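Local coordinates for protein PHOX (Pseudomonas fluorescens, PDB 4A9V) that probably hydrolyses phosphate monoesters as an alkaline phosphatase of beta-propeller fold, using a complex iron-calcium cofactor, at residues L492-S497 and G530-G535; N509-A514 and R523-P528; V450-P455 and N473-P478; N88-N93 and G548-G553. One frame throughout, in Å; residues are numbered along the deposited sequence. Where two conformers were deposited one is given.

Contact 1: L492-S497 and G530-G535. With LI (lithium ion), chain G; CA (calcium ion), chain R.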
loop_
_atom_site.group_PDB
_atom_site.type_symbol
_atom_site.label_atom_id
_atom_site.label_comp_id
_atom_site.label_asym_id
_atom_site.label_seq_id
_atom_site.Cartn_x
_atom_site.Cartn_y
_atom_site.Cartn_z
ATOM N N LEU A 492 -5.109 4.046 -9.514
ATOM C CA LEU A 492 -5.988 2.949 -9.126
ATOM C C LEU A 492 -6.910 3.468 -8.027
ATOM O O LEU A 492 -6.472 4.240 -7.180
ATOM C CB LEU A 492 -5.145 1.776 -8.607
ATOM C CG LEU A 492 -4.299 1.026 -9.644
ATOM C CD1 LEU A 492 -3.145 1.832 -10.229
ATOM C CD2 LEU A 492 -3.762 -0.251 -9.034
ATOM N N THR A 493 -8.173 3.052 -8.021
ATOM C CA THR A 493 -9.119 3.613 -7.064
ATOM C C THR A 493 -9.641 2.635 -6.021
ATOM O O THR A 493 -9.824 1.439 -6.273
ATOM C CB THR A 493 -10.308 4.345 -7.728
ATOM O OG1 THR A 493 -11.274 3.415 -8.247
ATOM C CG2 THR A 493 -9.848 5.244 -8.836
ATOM N N ASP A 494 -9.899 3.192 -4.841
ATOM C CA ASP A 494 -10.534 2.508 -3.723
ATOM C C ASP A 494 -11.577 3.437 -3.113
ATOM O O ASP A 494 -11.372 4.028 -2.051
ATOM C CB ASP A 494 -9.496 2.132 -2.668
ATOM C CG ASP A 494 -10.134 1.648 -1.388
ATOM O OD1 ASP A 494 -11.224 1.046 -1.482
ATOM O OD2 ASP A 494 -9.586 1.925 -0.292
ATOM N N GLY A 495 -12.645 3.652 -3.862
ATOM C CA GLY A 495 -13.640 4.630 -3.495
ATOM C C GLY A 495 -15.018 4.042 -3.343
ATOM O O GLY A 495 -15.211 2.827 -3.350
ATOM N N ASP A 496 -15.977 4.939 -3.193
ATOM C CA ASP A 496 -17.379 4.596 -3.088
ATOM C C ASP A 496 -17.895 4.121 -4.449
ATOM O O ASP A 496 -17.653 4.765 -5.467
ATOM C CB ASP A 496 -18.150 5.826 -2.608
ATOM C CG ASP A 496 -19.601 5.530 -2.325
ATOM O OD1 ASP A 496 -20.295 5.094 -3.264
ATOM O OD2 ASP A 496 -20.057 5.831 -1.201
ATOM N N SER A 497 -18.410 2.897 -4.475
ATOM C CA SER A 497 -18.856 2.257 -5.703
ATOM C C SER A 497 -20.379 2.218 -5.795
ATOM O O SER A 497 -20.937 1.468 -6.590
ATOM C CB SER A 497 -18.313 0.834 -5.758
ATOM O OG SER A 497 -16.902 0.861 -5.815
ATOM N N GLY A 530 -17.835 -4.734 -5.780
ATOM C CA GLY A 530 -17.388 -4.795 -4.397
ATOM C C GLY A 530 -15.880 -4.780 -4.208
ATOM O O GLY A 530 -15.414 -4.813 -3.074
ATOM N N CYS A 531 -15.115 -4.762 -5.301
ATOM C CA CYS A 531 -13.653 -4.781 -5.215
ATOM C C CYS A 531 -13.094 -3.383 -4.999
ATOM O O CYS A 531 -13.772 -2.378 -5.213
ATOM C CB CYS A 531 -13.038 -5.394 -6.480
ATOM S SG CYS A 531 -12.829 -4.259 -7.871
ATOM N N GLU A 532 -11.810 -3.329 -4.669
ATOM C CA GLU A 532 -10.985 -2.198 -5.067
ATOM C C GLU A 532 -9.871 -2.666 -5.988
ATOM O O GLU A 532 -9.564 -3.855 -6.060
ATOM C CB GLU A 532 -10.413 -1.447 -3.855
ATOM C CG GLU A 532 -9.373 -2.196 -3.041
ATOM C CD GLU A 532 -9.053 -1.486 -1.732
ATOM O OE1 GLU A 532 -9.820 -1.662 -0.761
ATOM O OE2 GLU A 532 -8.038 -0.753 -1.674
ATOM N N VAL A 533 -9.363 -1.739 -6.787
ATOM C CA VAL A 533 -8.310 -2.020 -7.750
ATOM C C VAL A 533 -7.006 -1.555 -7.112
ATOM O O VAL A 533 -6.908 -0.402 -6.684
ATOM C CB VAL A 533 -8.586 -1.270 -9.067
ATOM C CG1 VAL A 533 -7.430 -1.438 -10.031
ATOM C CG2 VAL A 533 -9.884 -1.761 -9.692
ATOM N N THR A 534 -6.063 -2.476 -6.935
ATOM C CA THR A 534 -4.880 -2.196 -6.148
ATOM C C THR A 534 -3.765 -3.147 -6.551
ATOM O O THR A 534 -4.025 -4.282 -6.929
ATOM C CB THR A 534 -5.193 -2.288 -4.650
ATOM O OG1 THR A 534 -4.078 -1.798 -3.899
ATOM C CG2 THR A 534 -5.573 -3.703 -4.236
ATOM N N GLY A 535 -2.525 -2.686 -6.445
ATOM C CA GLY A 535 -1.385 -3.476 -6.880
ATOM C C GLY A 535 -1.137 -3.281 -8.363
ATOM O O GLY A 535 -2.047 -3.450 -9.179
HETATM LI LI LI G . -11.160 -0.166 0.620
HETATM CA CA CA R . -7.662 3.286 0.254
HETATM O O HOH W 1 -9.727 0.199 1.802
HETATM O O HOH W 2 -16.399 -1.584 -4.635
HETATM O O HOH W 3 -7.111 0.768 0.418
HETATM O O HOH W 4 -12.824 0.951 0.666
HETATM O O HOH W 5 -13.170 -0.916 -0.810
HETATM O O HOH W 6 -8.074 2.268 2.382
#
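Thr493 O accepts a hydrogen bond from Val533 N (3.3 Å, 160°) where the end of strand 489-493 meets the start of strand 532-538, their touching parts pointing 139° apart. The strands belong to two successive sheets of the beta-propeller, so this bond bridges a seam between blades. Leucine suits the apolar side of the seam. Leu492 keeps its CG beside the backbone N (chi1 -70°) and sends CD2 across Val533 CG1, 4.0 Å away, the two side chains meeting at about a right angle. The same methyl rests 3.7 Å from Thr534 CA. An alanine here would remove CG and both methyls, and would probably open a gap beside Val533 and Thr534 at the join of the sheets. Acids carry the other end. Asp494 and Glu532 stack their carboxylates nearly parallel, with Asp494 OD1 and Glu532 OE1 only 3.1 Å apart. The lithium ion that binds both oxygens at 2.4 Å, at a position also known as a calcium site of this protein, probably offsets the repulsion between the two acids. His551 also donates to Glu532 OE1. Asp494 OD2 binds the calcium ion at 2.4 Å, so one short acid serves two metals, and Asp479 and Glu387 also bind that calcium. A water on the calcium donates to Glu532 OE2 at 2.7 Å.

Contact 2: N509-A514 and R523-P528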
loop_
_atom_site.group_PDB
_atom_site.type_symbol
_atom_site.label_atom_id
_atom_site.label_comp_id
_atom_site.label_asym_id
_atom_site.label_seq_id
_atom_site.Cartn_x
_atom_site.Cartn_y
_atom_site.Cartn_z
ATOM N N ASN A 509 -14.960 0.527 -8.867
ATOM C CA ASN A 509 -13.567 0.938 -8.807
ATOM C C ASN A 509 -12.821 0.574 -10.079
ATOM O O ASN A 509 -13.267 -0.256 -10.879
ATOM C CB ASN A 509 -12.896 0.350 -7.568
ATOM C CG ASN A 509 -13.187 1.164 -6.334
ATOM O OD1 ASN A 509 -12.999 2.381 -6.340
ATOM N ND2 ASN A 509 -13.683 0.518 -5.285
ATOM N N GLN A 510 -11.729 1.281 -10.315
ATOM C CA GLN A 510 -11.225 1.434 -11.662
ATOM C C GLN A 510 -9.759 1.820 -11.682
ATOM O O GLN A 510 -9.146 2.085 -10.638
ATOM C CB GLN A 510 -12.059 2.473 -12.375
ATOM C CG GLN A 510 -12.037 3.825 -11.707
ATOM C CD GLN A 510 -13.113 4.749 -12.243
ATOM O OE1 GLN A 510 -12.848 5.607 -13.098
ATOM N NE2 GLN A 510 -14.326 4.601 -11.723
ATOM N N MET A 511 -9.187 1.763 -12.874
ATOM C CA MET A 511 -7.836 2.224 -13.105
ATOM C C MET A 511 -7.857 3.202 -14.262
ATOM O O MET A 511 -8.515 2.965 -15.279
ATOM C CB MET A 511 -6.898 1.044 -13.399
ATOM C CG MET A 511 -5.441 1.448 -13.613
ATOM S SD MET A 511 -4.272 0.081 -13.460
ATOM C CE MET A 511 -4.744 -0.915 -14.865
ATOM N N LEU A 512 -7.120 4.293 -14.098
ATOM C CA LEU A 512 -7.008 5.334 -15.102
ATOM C C LEU A 512 -5.540 5.554 -15.446
ATOM O O LEU A 512 -4.644 5.035 -14.778
ATOM C CB LEU A 512 -7.640 6.644 -14.597
ATOM C CG LEU A 512 -9.071 6.502 -14.051
ATOM C CD1 LEU A 512 -9.097 6.429 -12.531
ATOM C CD2 LEU A 512 -9.975 7.625 -14.552
ATOM N N CYS A 513 -5.309 6.269 -16.534
ATOM C CA CYS A 513 -3.969 6.577 -16.981
ATOM C C CYS A 513 -3.876 8.067 -17.259
ATOM O O CYS A 513 -4.778 8.650 -17.854
ATOM C CB CYS A 513 -3.651 5.787 -18.250
ATOM S SG CYS A 513 -1.897 5.757 -18.685
ATOM N N ALA A 514 -2.770 8.669 -16.840
ATOM C CA ALA A 514 -2.593 10.111 -16.916
ATOM C C ALA A 514 -1.275 10.476 -17.588
ATOM O O ALA A 514 -0.265 9.769 -17.451
ATOM C CB ALA A 514 -2.655 10.724 -15.527
ATOM N N ARG A 523 -9.896 6.904 -18.463
ATOM C CA ARG A 523 -10.243 5.663 -17.779
ATOM C C ARG A 523 -9.836 4.467 -18.625
ATOM O O ARG A 523 -10.139 4.413 -19.823
ATOM C CB ARG A 523 -11.743 5.611 -17.474
ATOM C CG ARG A 523 -12.121 4.476 -16.540
ATOM C CD ARG A 523 -13.614 4.424 -16.254
ATOM N NE ARG A 523 -14.087 5.610 -15.547
ATOM C CZ ARG A 523 -14.814 6.582 -16.092
ATOM N NH1 ARG A 523 -15.165 6.546 -17.371
ATOM N NH2 ARG A 523 -15.261 7.571 -15.332
ATOM N N PHE A 524 -9.142 3.518 -18.000
ATOM C CA PHE A 524 -8.558 2.373 -18.699
ATOM C C PHE A 524 -9.262 1.053 -18.365
ATOM O O PHE A 524 -9.435 0.221 -19.254
ATOM C CB PHE A 524 -7.062 2.273 -18.372
ATOM C CG PHE A 524 -6.387 1.069 -18.967
ATOM C CD1 PHE A 524 -5.969 1.067 -20.283
ATOM C CD2 PHE A 524 -6.135 -0.050 -18.193
ATOM C CE1 PHE A 524 -5.369 -0.054 -20.829
ATOM C CE2 PHE A 524 -5.505 -1.158 -18.726
ATOM C CZ PHE A 524 -5.098 -1.152 -20.041
ATOM N N MET A 525 -9.578 0.823 -17.092
ATOM C CA MET A 525 -10.141 -0.451 -16.648
ATOM C C MET A 525 -11.191 -0.187 -15.579
ATOM O O MET A 525 -11.029 0.696 -14.737
ATOM C CB MET A 525 -9.041 -1.357 -16.075
ATOM C CG MET A 525 -9.521 -2.749 -15.702
ATOM S SD MET A 525 -8.227 -3.748 -14.936
ATOM C CE MET A 525 -8.293 -3.138 -13.262
ATOM N N VAL A 526 -12.254 -0.984 -15.597
ATOM C CA VAL A 526 -13.191 -1.037 -14.491
ATOM C C VAL A 526 -13.238 -2.455 -13.947
ATOM O O VAL A 526 -13.197 -3.425 -14.708
ATOM C CB VAL A 526 -14.611 -0.590 -14.909
ATOM C CG1 VAL A 526 -15.527 -0.608 -13.698
ATOM C CG2 VAL A 526 -14.585 0.786 -15.564
ATOM N N GLY A 527 -13.216 -2.565 -12.624
ATOM C CA GLY A 527 -13.228 -3.850 -11.952
ATOM C C GLY A 527 -14.616 -4.313 -11.562
ATOM O O GLY A 527 -15.613 -3.616 -11.794
ATOM N N PRO A 528 -14.681 -5.483 -10.923
ATOM C CA PRO A 528 -15.945 -6.130 -10.610
ATOM C C PRO A 528 -16.588 -5.600 -9.324
ATOM O O PRO A 528 -16.098 -4.654 -8.696
ATOM C CB PRO A 528 -15.552 -7.605 -10.477
ATOM C CG PRO A 528 -14.132 -7.573 -10.022
ATOM C CD PRO A 528 -13.538 -6.399 -10.754
HETATM O O HOH W 7 -16.016 -1.830 -7.464
#
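Met511 O is gripped by two consecutive amides, Phe524 N at 2.8 Å and Met525 N at 3.0 Å, the signature of a classic beta bulge in the hairpin of strands 510-514 and 521-526. The strands are antiparallel (165° between their directions), and the extra residue shifts the register by one between Met511 and Leu512. Met511 N returns a bond to Met525 O. On the face carrying Gln510 and Leu512, Arg523 NE donates to Gln510 OE1 at 2.7 Å. The oxygen lies close to the guanidinium plane, yet NE stands well above the amide plane of Gln510 (48°). A bend at chi3 turns the long arginine chain to this position, and its CB packs 4.0 Å from Leu512 CD2. Arginine fits because its remaining N-H groups reach the carbonyls of Gln472, Ile16 and Met474. A methionine in its place would lack every one of these N-H groups, and would probably leave Gln510 OE1 and the three carbonyls without the donor they have here. Met511 points to the other face and runs alongside Phe524, both side chains heading the same way. Met511 curls at its thioether (chi3 66°) to put CE 3.7 Å from Phe524 CD2, and Trp490 meets that ring edge-to-face. Past the paired strands Gly527 N donates to Asn509 O at 2.9 Å; glycine suits this position, since a CB would strike Pro528 CD. Water then joins the ends, accepting from Asn509 N at 2.9 Å and donating to Pro528 O.

Contact 3: V450-P455 and N473-P478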
loop_
_atom_site.group_PDB
_atom_site.type_symbol
_atom_site.label_atom_id
_atom_site.label_comp_id
_atom_site.label_asym_id
_atom_site.label_seq_id
_atom_site.Cartn_x
_atom_site.Cartn_y
_atom_site.Cartn_z
ATOM N N VAL A 450 -4.196 16.625 -9.689
ATOM C CA VAL A 450 -5.625 16.551 -9.958
ATOM C C VAL A 450 -6.372 16.681 -8.642
ATOM O O VAL A 450 -5.873 16.275 -7.594
ATOM C CB VAL A 450 -6.007 15.247 -10.704
ATOM C CG1 VAL A 450 -5.821 14.030 -9.824
ATOM C CG2 VAL A 450 -7.439 15.327 -11.224
ATOM N N VAL A 451 -7.544 17.301 -8.693
ATOM C CA VAL A 451 -8.488 17.296 -7.590
ATOM C C VAL A 451 -9.728 16.541 -8.051
ATOM O O VAL A 451 -10.405 16.977 -8.981
ATOM C CB VAL A 451 -8.862 18.724 -7.152
ATOM C CG1 VAL A 451 -9.773 18.667 -5.936
ATOM C CG2 VAL A 451 -7.611 19.541 -6.855
ATOM N N ALA A 452 -9.923 15.330 -7.539
ATOM C CA ALA A 452 -11.039 14.519 -7.988
ATOM C C ALA A 452 -12.355 15.175 -7.595
ATOM O O ALA A 452 -12.432 15.915 -6.617
ATOM C CB ALA A 452 -10.940 13.114 -7.412
ATOM N N GLY A 453 -13.391 14.899 -8.372
ATOM C CA GLY A 453 -14.704 15.440 -8.087
ATOM C C GLY A 453 -15.744 14.874 -9.022
ATOM O O GLY A 453 -15.456 14.007 -9.849
ATOM N N ASN A 454 -16.964 15.373 -8.882
ATOM C CA ASN A 454 -18.064 14.932 -9.721
ATOM C C ASN A 454 -18.704 16.132 -10.403
ATOM O O ASN A 454 -19.581 16.780 -9.838
ATOM C CB ASN A 454 -19.117 14.184 -8.899
ATOM C CG ASN A 454 -20.129 13.473 -9.776
ATOM O OD1 ASN A 454 -20.504 13.980 -10.839
ATOM N ND2 ASN A 454 -20.526 12.272 -9.373
ATOM N N PRO A 455 -18.229 16.472 -11.605
ATOM C CA PRO A 455 -18.740 17.651 -12.301
ATOM C C PRO A 455 -20.127 17.442 -12.905
ATOM O O PRO A 455 -20.741 18.405 -13.348
ATOM C CB PRO A 455 -17.707 17.889 -13.406
ATOM C CG PRO A 455 -17.060 16.564 -13.619
ATOM C CD PRO A 455 -17.036 15.913 -12.268
ATOM N N ASN A 473 -14.635 11.038 -17.410
ATOM C CA ASN A 473 -13.499 10.329 -16.811
ATOM C C ASN A 473 -13.499 10.295 -15.287
ATOM O O ASN A 473 -12.566 9.775 -14.679
ATOM C CB ASN A 473 -12.164 10.895 -17.310
ATOM C CG ASN A 473 -11.817 12.233 -16.684
ATOM O OD1 ASN A 473 -12.578 12.768 -15.886
ATOM N ND2 ASN A 473 -10.693 12.811 -17.097
ATOM N N MET A 474 -14.562 10.786 -14.666
ATOM C CA MET A 474 -14.517 11.051 -13.239
ATOM C C MET A 474 -14.435 9.777 -12.398
ATOM O O MET A 474 -14.971 8.721 -12.747
ATOM C CB MET A 474 -15.702 11.909 -12.809
ATOM C CG MET A 474 -17.047 11.327 -13.173
ATOM S SD MET A 474 -18.364 12.403 -12.599
ATOM C CE MET A 474 -19.786 11.438 -13.099
ATOM N N PHE A 475 -13.809 9.930 -11.236
ATOM C CA PHE A 475 -13.526 8.836 -10.314
ATOM C C PHE A 475 -13.431 9.406 -8.898
ATOM O O PHE A 475 -13.408 10.623 -8.711
ATOM C CB PHE A 475 -12.209 8.149 -10.699
ATOM C CG PHE A 475 -11.014 9.064 -10.666
ATOM C CD1 PHE A 475 -10.678 9.840 -11.774
ATOM C CD2 PHE A 475 -10.240 9.175 -9.516
ATOM C CE1 PHE A 475 -9.588 10.692 -11.728
ATOM C CE2 PHE A 475 -9.162 10.046 -9.468
ATOM C CZ PHE A 475 -8.843 10.814 -10.571
ATOM N N ASN A 476 -13.361 8.541 -7.901
ATOM C CA ASN A 476 -13.147 9.019 -6.540
ATOM C C ASN A 476 -12.166 8.145 -5.785
ATOM O O ASN A 476 -12.002 6.958 -6.095
ATOM C CB ASN A 476 -14.472 9.161 -5.776
ATOM C CG ASN A 476 -15.016 7.839 -5.281
ATOM O OD1 ASN A 476 -14.816 7.465 -4.122
ATOM N ND2 ASN A 476 -15.765 7.145 -6.143
ATOM N N SER A 477 -11.492 8.758 -4.815
ATOM C CA SER A 477 -10.607 8.067 -3.887
ATOM C C SER A 477 -9.468 7.346 -4.613
ATOM O O SER A 477 -9.260 6.143 -4.438
ATOM C CB SER A 477 -11.399 7.088 -3.025
ATOM O OG SER A 477 -12.450 7.747 -2.336
ATOM N N PRO A 478 -8.656 8.098 -5.362
ATOM C CA PRO A 478 -7.428 7.503 -5.878
ATOM C C PRO A 478 -6.565 6.999 -4.720
ATOM O O PRO A 478 -6.551 7.591 -3.640
ATOM C CB PRO A 478 -6.756 8.670 -6.604
ATOM C CG PRO A 478 -7.220 9.876 -5.848
ATOM C CD PRO A 478 -8.641 9.570 -5.453
HETATM O O HOH W 8 -12.985 12.691 -10.351
#
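With CG set between its backbone N and carbonyl carbon (chi1 56°) and the chain extended beyond, Met474 reaches across to Asn454, whose CG lies opposite its own N (chi1 -168°). Met474 SD comes 3.2 Å from Asn454 OD1, and CE lies 3.5 Å from the same oxygen. An unbranched, polarisable methionine suits this slot beside an amide that is fixed in rotation: Asn454 OD1 accepts from Val457 N, and ND2 donates to the carbonyls of Asp502 and Ala504. Pro455 runs past in the opposite direction, bringing CD 3.8 Å from Met474 SD. Phe475 has a first torsion like that of its neighbour, and its ring approaches Ala452, CE2 lying 4.1 Å from Ala452 CB; the methyl of alanine is small enough to sit against both the ring and Phe475 O, 3.7 Å from Ala452 CB. Val450 CG1 meets the ring at its edge. No direct hydrogen bond joins the segments. Instead one water accepts from Gly453 N and Phe475 N, both at 3.0 Å, over the rim of one face of the Phe475 ring. The contact ties the end of strand 443-451, neighbour of strand 428-434, to the loop entering strand 478-483 of the next sheet, where Phe475 packs on Thr493 of strand 489-493 and on Gln510 and Leu512 of strand 510-514.

Contact 4: N88-N93 and G548-G553. With FEO (mu-oxo-diiron), chain S.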
loop_
_atom_site.group_PDB
_atom_site.type_symbol
_atom_site.label_atom_id
_atom_site.label_comp_id
_atom_site.label_asym_id
_atom_site.label_seq_id
_atom_site.Cartn_x
_atom_site.Cartn_y
_atom_site.Cartn_z
ATOM N N ASN A 88 1.634 -8.578 -1.691
ATOM C CA ASN A 88 1.092 -8.439 -0.356
ATOM C C ASN A 88 -0.279 -9.076 -0.253
ATOM O O ASN A 88 -1.075 -9.005 -1.189
ATOM C CB ASN A 88 0.940 -6.972 -0.000
ATOM C CG ASN A 88 2.259 -6.275 0.231
ATOM O OD1 ASN A 88 3.331 -6.892 0.251
ATOM N ND2 ASN A 88 2.180 -4.979 0.461
ATOM N N ASN A 89 -0.593 -9.538 0.954
ATOM C CA ASN A 89 -1.910 -10.041 1.313
ATOM C C ASN A 89 -2.374 -9.285 2.548
ATOM O O ASN A 89 -1.812 -9.454 3.632
ATOM C CB ASN A 89 -1.803 -11.545 1.604
ATOM C CG ASN A 89 -1.365 -12.332 0.391
ATOM O OD1 ASN A 89 -0.304 -12.958 0.384
ATOM N ND2 ASN A 89 -2.186 -12.303 -0.654
ATOM N N GLU A 90 -3.305 -8.357 2.367
ATOM C CA GLU A 90 -3.527 -7.333 3.386
ATOM C C GLU A 90 -4.397 -7.804 4.552
ATOM O O GLU A 90 -4.111 -7.498 5.705
ATOM C CB GLU A 90 -4.113 -6.071 2.763
ATOM C CG GLU A 90 -4.107 -4.898 3.734
ATOM C CD GLU A 90 -4.758 -3.650 3.185
ATOM O OE1 GLU A 90 -5.839 -3.764 2.573
ATOM O OE2 GLU A 90 -4.216 -2.542 3.437
ATOM N N TYR A 91 -5.507 -8.470 4.257
ATOM C CA TYR A 91 -6.447 -8.874 5.297
ATOM C C TYR A 91 -7.332 -9.959 4.719
ATOM O O TYR A 91 -7.025 -10.503 3.652
ATOM C CB TYR A 91 -7.236 -7.670 5.857
ATOM C CG TYR A 91 -8.240 -7.036 4.919
ATOM C CD1 TYR A 91 -7.833 -6.202 3.884
ATOM C CD2 TYR A 91 -9.598 -7.170 5.141
ATOM C CE1 TYR A 91 -8.750 -5.543 3.087
ATOM C CE2 TYR A 91 -10.525 -6.527 4.344
ATOM C CZ TYR A 91 -10.095 -5.700 3.327
ATOM O OH TYR A 91 -10.993 -5.057 2.505
ATOM N N THR A 92 -8.362 -10.352 5.454
ATOM C CA THR A 92 -9.213 -11.435 4.989
ATOM C C THR A 92 -10.678 -11.103 5.212
ATOM O O THR A 92 -11.019 -10.170 5.931
ATOM C CB THR A 92 -8.821 -12.790 5.630
ATOM O OG1 THR A 92 -9.584 -13.852 5.037
ATOM C CG2 THR A 92 -9.052 -12.780 7.132
ATOM N N ASN A 93 -11.533 -11.851 4.533
ATOM C CA ASN A 93 -12.963 -11.589 4.507
ATOM C C ASN A 93 -13.679 -12.733 5.212
ATOM O O ASN A 93 -13.774 -13.835 4.665
ATOM C CB ASN A 93 -13.415 -11.527 3.051
ATOM C CG ASN A 93 -12.526 -10.621 2.215
ATOM O OD1 ASN A 93 -12.396 -9.434 2.502
ATOM N ND2 ASN A 93 -11.863 -11.190 1.216
ATOM N N GLY A 548 -4.076 -5.906 -9.307
ATOM C CA GLY A 548 -4.864 -6.643 -8.334
ATOM C C GLY A 548 -6.323 -6.225 -8.272
ATOM O O GLY A 548 -6.673 -5.038 -8.366
ATOM N N ILE A 549 -7.164 -7.231 -8.053
ATOM C CA ILE A 549 -8.566 -7.050 -7.748
ATOM C C ILE A 549 -8.784 -7.598 -6.343
ATOM O O ILE A 549 -8.673 -8.800 -6.103
ATOM C CB ILE A 549 -9.441 -7.826 -8.755
ATOM C CG1 ILE A 549 -9.202 -7.330 -10.189
ATOM C CG2 ILE A 549 -10.907 -7.731 -8.365
ATOM C CD1 ILE A 549 -9.460 -5.853 -10.414
ATOM N N GLN A 550 -8.959 -6.682 -5.399
ATOM C CA GLN A 550 -8.979 -7.009 -3.986
ATOM C C GLN A 550 -10.414 -7.024 -3.458
ATOM O O GLN A 550 -11.217 -6.153 -3.784
ATOM C CB GLN A 550 -8.132 -5.995 -3.202
ATOM C CG GLN A 550 -7.840 -6.408 -1.770
ATOM C CD GLN A 550 -7.306 -5.270 -0.933
ATOM O OE1 GLN A 550 -7.890 -4.185 -0.901
ATOM N NE2 GLN A 550 -6.214 -5.519 -0.217
ATOM N N HIS A 551 -10.692 -8.017 -2.617
ATOM C CA HIS A 551 -12.001 -8.212 -1.980
ATOM C C HIS A 551 -13.186 -8.033 -2.898
ATOM O O HIS A 551 -14.177 -7.420 -2.517
ATOM C CB HIS A 551 -12.153 -7.372 -0.699
ATOM C CG HIS A 551 -12.074 -5.871 -0.914
ATOM N ND1 HIS A 551 -13.065 -5.151 -1.486
ATOM C CD2 HIS A 551 -11.093 -4.957 -0.543
ATOM C CE1 HIS A 551 -12.725 -3.850 -1.491
ATOM N NE2 HIS A 551 -11.524 -3.733 -0.908
ATOM N N PRO A 552 -13.172 -8.685 -4.072
ATOM C CA PRO A 552 -14.417 -8.698 -4.829
ATOM C C PRO A 552 -15.563 -9.255 -3.993
ATOM O O PRO A 552 -15.387 -10.228 -3.259
ATOM C CB PRO A 552 -14.099 -9.614 -6.017
ATOM C CG PRO A 552 -13.020 -10.504 -5.518
ATOM C CD PRO A 552 -12.195 -9.654 -4.598
ATOM N N GLY A 553 -16.722 -8.615 -4.067
ATOM C CA GLY A 553 -17.880 -9.085 -3.325
ATOM C C GLY A 553 -17.759 -8.903 -1.819
ATOM O O GLY A 553 -18.368 -9.647 -1.060
HETATM FE FE1 FEO S . -4.254 -0.615 2.740
HETATM FE FE2 FEO S . -4.381 2.855 2.818
HETATM O O FEO S . -4.825 1.130 2.075
HETATM O O HOH W 9 -7.603 -2.346 1.093
HETATM O O HOH W 10 -4.939 -1.285 0.804
HETATM O O HOH W 11 -6.424 -0.593 3.405
#
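Glu90 and Gln550 sit where the chain runs out of strands 82-89 and 544-550, and the backbones stay well apart: their CA atoms are 9.2 Å from each other, and even Asn93 CA and His551 CA are 7.4 Å apart. Side chains therefore make the contact between two blades of the propeller. Glutamate has the length needed: with CG opposite the backbone N (chi1 -169°) and the chain extended, Glu90 OE2 binds FE1 of the mu-oxo-diiron group at 2.0 Å. Its other oxygen, OE1, receives a weak hydrogen bond from Gln550 NE2 (3.3 Å, 147°), the carboxylate and amide planes being 24° apart. The stronger polar partner of Gln550 is Asn67. A water lies 2.7 Å from both Glu90 OE1 and Gln550 OE1. Beside this pair, Tyr91 brings its OH obliquely to the imidazole of His551, 3.1 Å from CD2. The imidazole is fixed elsewhere, ND1 hydrogen-bonded to Gly530 O and NE2 to Glu532 OE1, so the histidine links this contact to the metal-binding acid. Asn93 OD1 lies against His551 CB, at 3.8 Å, while its ND2 is hydrogen-bonded to Asn67 OD1. Chemically, the two Glu90 oxygens divide their work, one on iron and the other facing the amide and water. Gln550, a second-shell residue, probably limits rotation of the carboxylate, though its bond is weak; Cys179 and Glu194 also bind the diiron group.

Contact 4 opens at residues 88-93 and closes only at 548-553, so its long loop encloses the other three. Within it, contact 3 closes first, bringing 473-478 back to 450-455 and tying the sheet of strands 428-434 and 443-451 to the one that starts at strand 478-483. In series after it, contact 1 joins 492-497 to 530-535, and contact 2, a hairpin within that second sheet, nests inside its loop. None of the loops cross. Contact 1 leads on to the sheet where strand 30-37 joins the C-terminal strands, closing the propeller ring; contact 4 links that sheet to strands 68-76 to 130-144. Asn509 couples contacts 1 and 2, and Arg523 couples contacts 2 and 3.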